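Local coordinates for protein pullulanase (Klebsiella oxytoca, PDB 2YOC) that hydrolyses alpha-1,6-glucosidic linkages in pullulan and related branched alpha-glucans, and is a substrate of a type 2 secretion system, at residues G987-D991 with Q1058-Q1062; L994-V998 with A1061-L1066. All blocks are in the same frame, centred on the assembly; numbering follows the deposited sequence.

How the interactions relate
Running from the N terminus, the chain leaves strand 975-981, passes through the loop at 987-991 and enters strand 994-1002. Some sixty residues later it completes strand 1050-1057 and continues into the tail at 1058-1066. Interaction 1 joins the loop to the start of that tail, spanning 66 intervening residues; interaction 2 joins the strand to the tail slightly further on, spanning 62. The two closures cross, since the order along the chain is loop, strand, then their partners in sequence, with Ala1061 and Gln1062 common to both. Their centres lie about 6 Å apart, and one calcium ion touches both.

Interaction 1 of 2, residues G987-D991 with Q1058-Q1062; sequences GASLD and QGEAQ. With CA (calcium ion), chain M; SO4 (sulfate ion), chain V.
Gln1058 turns its CG anti to the backbone N (chi1 -163°) and runs on extended, which carries OE1 to the calcium ion held by Ser989 and Asp991; Gln1062 has a similar shape and reaches the backbone of Gly987. Three calcium ligands come from these segments: Gln1058 OE1 lies 2.7 Å from the ion, Ser989 OG 2.8 Å and the backbone O of Asp991 2.6 Å. Asp982 OD2 and the carbonyl of Leu994 complete the five protein ligands. Gln1058 OE1 and Asp991 O are 3.4 Å apart, a separation explained by their common metal. The only direct hydrogen bond between the segments runs from Gln1062 NE2 to Gly987 O, at 3.0 Å and 165° at the hydrogen. The acceptor lies in the amide plane of Gln1062, whereas the nitrogen stands 44° above the carbonyl plane of Gly987. NE2 also donates to Asp982 O, which is consistent with two backbone carbonyls setting the rotation of this amide. Ala988 N gives a hydrogen bond of 3.1 Å to O3 of a sulfate ion, probably from the crystallisation liquor. The chemistry implies cross-linking by the ion: oxygens of the loop and the tail, which as acceptors would not attract one another, are held close by one cation, and Asp982 OD2 probably supplies much of the balancing negative charge.

Interaction 2 of 2, residues L994-V998 with A1061-L1066; sequences LDGLV and AQGAGL. With CA (calcium ion), chain M.
The antiparallel sheet of the C-terminal beta domain supplies one side of this contact, where strand 994-1002 is paired between strands 975-981 and 1050-1057; the other side is the tail that follows the last of these. End to end, residues 995-998 and 1061-1066 run within 28° of one another, yet they form no ladder: the one hydrogen bond across them is accepted by a side chain. Asp995 points its CB toward the tail, and its OD1 accepts from Gly1063 N at 3.2 Å with 150° at the hydrogen. The N-H arrives on the syn side of the carboxylate, moderately tilted from its plane. Asp995 is buried, and its backbone remains tied into the sheet through Asp982 and Leu1056. Further along, the tail lies close to the strand: Gly1065 CA comes to 3.8 Å from Asp995 O. Leu1066 points its CB toward the strand; with CG anti to its carbonyl carbon (chi1 -53°) and CD1 anti to CA, CD1 comes to 3.8 Å from Val998 CG2. These two side chains cross at about a right angle, and the same methyl lies 3.5 Å from Leu997 O. Leu1056 and Thr979 also touch the Leu1066 side chain, while Leu1066 N donates to Asp981 OD1. Just before the corner at Asp995, Leu994 O binds the calcium ion at 2.4 Å. A polar link near the metal site thus passes into apolar packing along the strand, with the chain's tail lying on a sheet of the antiparallel C-terminal beta domain found in alpha-amylase-superfamily enzymes.

Interaction 1 of 2, residues G987-D991 with Q1058-Q1062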
ATOM      1  N   GLY B 987     -10.954  28.898 -12.482  1.00 49.88           N
ATOM      2  CA  GLY B 987     -10.575  30.263 -12.194  1.00 48.89           C
ATOM      3  C   GLY B 987     -10.832  31.148 -13.392  1.00 57.08           C
ATOM      4  O   GLY B 987     -11.958  31.213 -13.913  1.00 58.30           O
ATOM      5  N   ALA B 988      -9.759  31.786 -13.877  1.00 54.04           N
ATOM      6  CA  ALA B 988      -9.817  32.719 -14.994  1.00 53.00           C
ATOM      7  C   ALA B 988      -9.781  32.015 -16.341  1.00 56.55           C
ATOM      8  O   ALA B 988      -9.237  30.903 -16.467  1.00 55.28           O
ATOM      9  CB  ALA B 988      -8.672  33.709 -14.889  1.00 52.58           C
ATOM     10  N   SER B 989     -10.365  32.676 -17.357  1.00 52.96           N
ATOM     11  CA  SER B 989     -10.371  32.168 -18.718  1.00 52.04           C
ATOM     12  C   SER B 989      -8.991  32.407 -19.272  1.00 53.93           C
ATOM     13  O   SER B 989      -8.647  33.543 -19.513  1.00 56.51           O
ATOM     14  CB  SER B 989     -11.447  32.860 -19.554  1.00 54.60           C
ATOM     15  OG  SER B 989     -11.055  32.944 -20.915  1.00 70.94           O
ATOM     16  N   LEU B 990      -8.183  31.374 -19.403  1.00 48.35           N
ATOM     17  CA  LEU B 990      -6.833  31.531 -19.953  1.00 47.14           C
ATOM     18  C   LEU B 990      -6.821  31.632 -21.475  1.00 53.37           C
ATOM     19  O   LEU B 990      -6.083  32.452 -21.998  1.00 54.34           O
ATOM     20  CB  LEU B 990      -5.870  30.439 -19.450  1.00 45.82           C
ATOM     21  CG  LEU B 990      -5.634  30.437 -17.963  1.00 48.84           C
ATOM     22  CD1 LEU B 990      -4.568  29.490 -17.612  1.00 48.26           C
ATOM     23  CD2 LEU B 990      -5.259  31.816 -17.455  1.00 50.42           C
ATOM     24  N   ASP B 991      -7.623  30.811 -22.174  1.00 51.48           N
ATOM     25  CA  ASP B 991      -7.777  30.797 -23.627  1.00 52.34           C
ATOM     26  C   ASP B 991      -9.140  31.438 -23.936  1.00 57.74           C
ATOM     27  O   ASP B 991     -10.174  30.952 -23.484  1.00 58.62           O
ATOM     28  CB  ASP B 991      -7.688  29.350 -24.165  1.00 54.82           C
ATOM     29  CG  ASP B 991      -7.424  29.208 -25.656  1.00 75.89           C
ATOM     30  OD1 ASP B 991      -8.092  29.911 -26.449  1.00 80.93           O
ATOM     31  OD2 ASP B 991      -6.599  28.345 -26.035  1.00 79.30           O
ATOM     32  N   GLN B1058     -15.387  27.930 -26.533  1.00 59.31           N
ATOM     33  CA  GLN B1058     -16.027  28.831 -25.592  1.00 58.58           C
ATOM     34  C   GLN B1058     -17.126  29.573 -26.280  1.00 62.75           C
ATOM     35  O   GLN B1058     -16.951  30.042 -27.410  1.00 62.87           O
ATOM     36  CB  GLN B1058     -15.005  29.826 -25.003  1.00 59.18           C
ATOM     37  CG  GLN B1058     -15.492  30.520 -23.731  1.00 68.77           C
ATOM     38  CD  GLN B1058     -14.719  31.767 -23.439  1.00 80.80           C
ATOM     39  OE1 GLN B1058     -13.510  31.741 -23.197  1.00 76.53           O
ATOM     40  NE2 GLN B1058     -15.410  32.890 -23.436  1.00 75.90           N
ATOM     41  N   GLY B1059     -18.234  29.713 -25.561  1.00 60.35           N
ATOM     42  CA  GLY B1059     -19.420  30.388 -26.032  1.00 61.00           C
ATOM     43  C   GLY B1059     -19.192  31.868 -25.937  1.00 65.96           C
ATOM     44  O   GLY B1059     -18.056  32.382 -26.017  1.00 64.17           O
ATOM     45  N   GLU B1060     -20.243  32.541 -25.690  1.00 64.95           N
ATOM     46  CA  GLU B1060     -20.158  33.977 -25.609  1.00 65.61           C
ATOM     47  C   GLU B1060     -19.573  34.474 -24.248  1.00 67.98           C
ATOM     48  O   GLU B1060     -19.441  35.672 -24.058  1.00 70.13           O
ATOM     49  CB  GLU B1060     -21.546  34.563 -25.997  1.00 68.63           C
ATOM     50  CG  GLU B1060     -22.785  33.807 -25.484  1.00 83.91           C
ATOM     51  CD  GLU B1060     -23.326  32.560 -26.189  1.00117.06           C
ATOM     52  OE1 GLU B1060     -23.037  32.331 -27.390  1.00108.28           O
ATOM     53  OE2 GLU B1060     -24.048  31.795 -25.510  1.00114.07           O
ATOM     54  N   ALA B1061     -19.226  33.524 -23.348  1.00 60.28           N
ATOM     55  CA  ALA B1061     -18.754  33.695 -21.982  1.00 58.25           C
ATOM     56  C   ALA B1061     -18.157  32.380 -21.456  1.00 63.07           C
ATOM     57  O   ALA B1061     -18.468  31.294 -21.979  1.00 65.64           O
ATOM     58  CB  ALA B1061     -19.916  34.095 -21.099  1.00 59.84           C
ATOM     59  N   GLN B1062     -17.269  32.468 -20.439  1.00 56.03           N
ATOM     60  CA  GLN B1062     -16.629  31.300 -19.816  1.00 53.79           C
ATOM     61  C   GLN B1062     -17.701  30.440 -19.165  1.00 60.90           C
ATOM     62  O   GLN B1062     -18.355  30.880 -18.217  1.00 62.65           O
ATOM     63  CB  GLN B1062     -15.641  31.743 -18.750  1.00 53.00           C
ATOM     64  CG  GLN B1062     -14.706  30.631 -18.269  1.00 65.41           C
ATOM     65  CD  GLN B1062     -14.077  30.973 -16.928  1.00 86.29           C
ATOM     66  OE1 GLN B1062     -14.571  31.817 -16.149  1.00 80.96           O
ATOM     67  NE2 GLN B1062     -12.984  30.303 -16.612  1.00 75.36           N
TER
HETATM   68 CA    CA M2077     -11.838  30.297 -21.567  1.00 78.85          CA
HETATM   69  S   SO4 V2086      -6.900  32.484 -11.113  1.00156.86           S
HETATM   70  O1  SO4 V2086      -6.949  33.901 -11.467  1.00161.13           O
HETATM   71  O2  SO4 V2086      -7.936  32.243 -10.080  1.00162.00           O
HETATM   72  O3  SO4 V2086      -7.140  31.657 -12.318  1.00162.31           O
HETATM   73  O4  SO4 V2086      -5.558  32.131 -10.583  1.00161.77           O

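Interaction 2 of 2, residues L994-V998 with A1061-L1066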
ATOM      1  N   LEU B 994     -11.172  28.892 -26.125  1.00 63.14           N
ATOM      2  CA  LEU B 994     -11.553  27.597 -25.507  1.00 62.66           C
ATOM      3  C   LEU B 994     -12.099  27.664 -24.076  1.00 65.22           C
ATOM      4  O   LEU B 994     -11.862  28.642 -23.359  1.00 63.35           O
ATOM      5  CB  LEU B 994     -10.411  26.545 -25.592  1.00 61.15           C
ATOM      6  CG  LEU B 994      -9.741  26.349 -26.950  1.00 64.92           C
ATOM      7  CD1 LEU B 994      -8.695  25.280 -26.886  1.00 64.67           C
ATOM      8  CD2 LEU B 994     -10.739  26.030 -28.048  1.00 66.62           C
ATOM      9  N   ASP B 995     -12.842  26.605 -23.688  1.00 61.42           N
ATOM     10  CA  ASP B 995     -13.426  26.377 -22.365  1.00 61.44           C
ATOM     11  C   ASP B 995     -12.682  25.209 -21.723  1.00 65.64           C
ATOM     12  O   ASP B 995     -12.750  25.029 -20.514  1.00 66.09           O
ATOM     13  CB  ASP B 995     -14.915  26.011 -22.478  1.00 64.15           C
ATOM     14  CG  ASP B 995     -15.923  27.059 -22.015  1.00 73.67           C
ATOM     15  OD1 ASP B 995     -15.495  28.086 -21.416  1.00 73.89           O
ATOM     16  OD2 ASP B 995     -17.150  26.848 -22.242  1.00 78.44           O
ATOM     17  N   GLY B 996     -11.990  24.428 -22.548  1.00 60.99           N
ATOM     18  CA  GLY B 996     -11.254  23.249 -22.127  1.00 59.80           C
ATOM     19  C   GLY B 996     -10.563  22.531 -23.265  1.00 63.56           C
ATOM     20  O   GLY B 996     -10.802  22.837 -24.436  1.00 64.08           O
ATOM     21  N   LEU B 997      -9.703  21.553 -22.919  1.00 59.32           N
ATOM     22  CA  LEU B 997      -8.889  20.748 -23.844  1.00 58.05           C
ATOM     23  C   LEU B 997      -8.895  19.270 -23.528  1.00 60.36           C
ATOM     24  O   LEU B 997      -8.920  18.876 -22.356  1.00 58.09           O
ATOM     25  CB  LEU B 997      -7.427  21.210 -23.748  1.00 57.22           C
ATOM     26  CG  LEU B 997      -6.668  21.464 -25.023  1.00 61.60           C
ATOM     27  CD1 LEU B 997      -7.614  21.647 -26.222  1.00 62.45           C
ATOM     28  CD2 LEU B 997      -5.767  22.673 -24.861  1.00 60.36           C
ATOM     29  N   VAL B 998      -8.778  18.448 -24.585  1.00 57.75           N
ATOM     30  CA  VAL B 998      -8.653  16.990 -24.467  1.00 58.02           C
ATOM     31  C   VAL B 998      -7.473  16.505 -25.313  1.00 62.48           C
ATOM     32  O   VAL B 998      -7.422  16.777 -26.518  1.00 63.77           O
ATOM     33  CB  VAL B 998      -9.949  16.170 -24.737  1.00 62.33           C
ATOM     34  CG1 VAL B 998      -9.686  14.678 -24.637  1.00 61.85           C
ATOM     35  CG2 VAL B 998     -11.060  16.557 -23.775  1.00 63.04           C
ATOM     36  N   ALA B1061     -19.226  33.524 -23.348  1.00 60.28           N
ATOM     37  CA  ALA B1061     -18.754  33.695 -21.982  1.00 58.25           C
ATOM     38  C   ALA B1061     -18.157  32.380 -21.456  1.00 63.07           C
ATOM     39  O   ALA B1061     -18.468  31.294 -21.979  1.00 65.64           O
ATOM     40  CB  ALA B1061     -19.916  34.095 -21.099  1.00 59.84           C
ATOM     41  N   GLN B1062     -17.269  32.468 -20.439  1.00 56.03           N
ATOM     42  CA  GLN B1062     -16.629  31.300 -19.816  1.00 53.79           C
ATOM     43  C   GLN B1062     -17.701  30.440 -19.165  1.00 60.90           C
ATOM     44  O   GLN B1062     -18.355  30.880 -18.217  1.00 62.65           O
ATOM     45  CB  GLN B1062     -15.641  31.743 -18.750  1.00 53.00           C
ATOM     46  CG  GLN B1062     -14.706  30.631 -18.269  1.00 65.41           C
ATOM     47  CD  GLN B1062     -14.077  30.973 -16.928  1.00 86.29           C
ATOM     48  OE1 GLN B1062     -14.571  31.817 -16.149  1.00 80.96           O
ATOM     49  NE2 GLN B1062     -12.984  30.303 -16.612  1.00 75.36           N
ATOM     50  N   GLY B1063     -17.904  29.249 -19.706  1.00 57.04           N
ATOM     51  CA  GLY B1063     -18.881  28.327 -19.145  1.00 58.97           C
ATOM     52  C   GLY B1063     -18.195  27.367 -18.221  1.00 64.10           C
ATOM     53  O   GLY B1063     -17.055  27.609 -17.850  1.00 63.49           O
ATOM     54  N   ALA B1064     -18.876  26.303 -17.803  1.00 63.71           N
ATOM     55  CA  ALA B1064     -18.237  25.248 -17.004  1.00 64.44           C
ATOM     56  C   ALA B1064     -17.574  24.390 -18.068  1.00 68.34           C
ATOM     57  O   ALA B1064     -18.140  24.217 -19.164  1.00 72.18           O
ATOM     58  CB  ALA B1064     -19.285  24.447 -16.267  1.00 66.87           C
ATOM     59  N   GLY B1065     -16.355  23.974 -17.831  1.00 59.96           N
ATOM     60  CA  GLY B1065     -15.646  23.255 -18.879  1.00 59.36           C
ATOM     61  C   GLY B1065     -15.539  21.791 -18.582  1.00 65.30           C
ATOM     62  O   GLY B1065     -16.534  21.056 -18.658  1.00 70.65           O
ATOM     63  N   LEU B1066     -14.318  21.380 -18.209  1.00 55.70           N
ATOM     64  CA  LEU B1066     -13.971  20.021 -17.847  1.00 52.82           C
ATOM     65  C   LEU B1066     -13.412  20.049 -16.421  1.00 53.08           C
ATOM     66  O   LEU B1066     -12.202  19.863 -16.240  1.00 51.31           O
ATOM     67  CB  LEU B1066     -12.955  19.464 -18.847  1.00 52.12           C
ATOM     68  CG  LEU B1066     -13.336  19.551 -20.326  1.00 57.61           C
ATOM     69  CD1 LEU B1066     -12.218  19.056 -21.206  1.00 57.74           C
ATOM     70  CD2 LEU B1066     -14.629  18.813 -20.626  1.00 59.38           C
TER
HETATM   71 CA    CA M2077     -11.838  30.297 -21.567  1.00 78.85          CA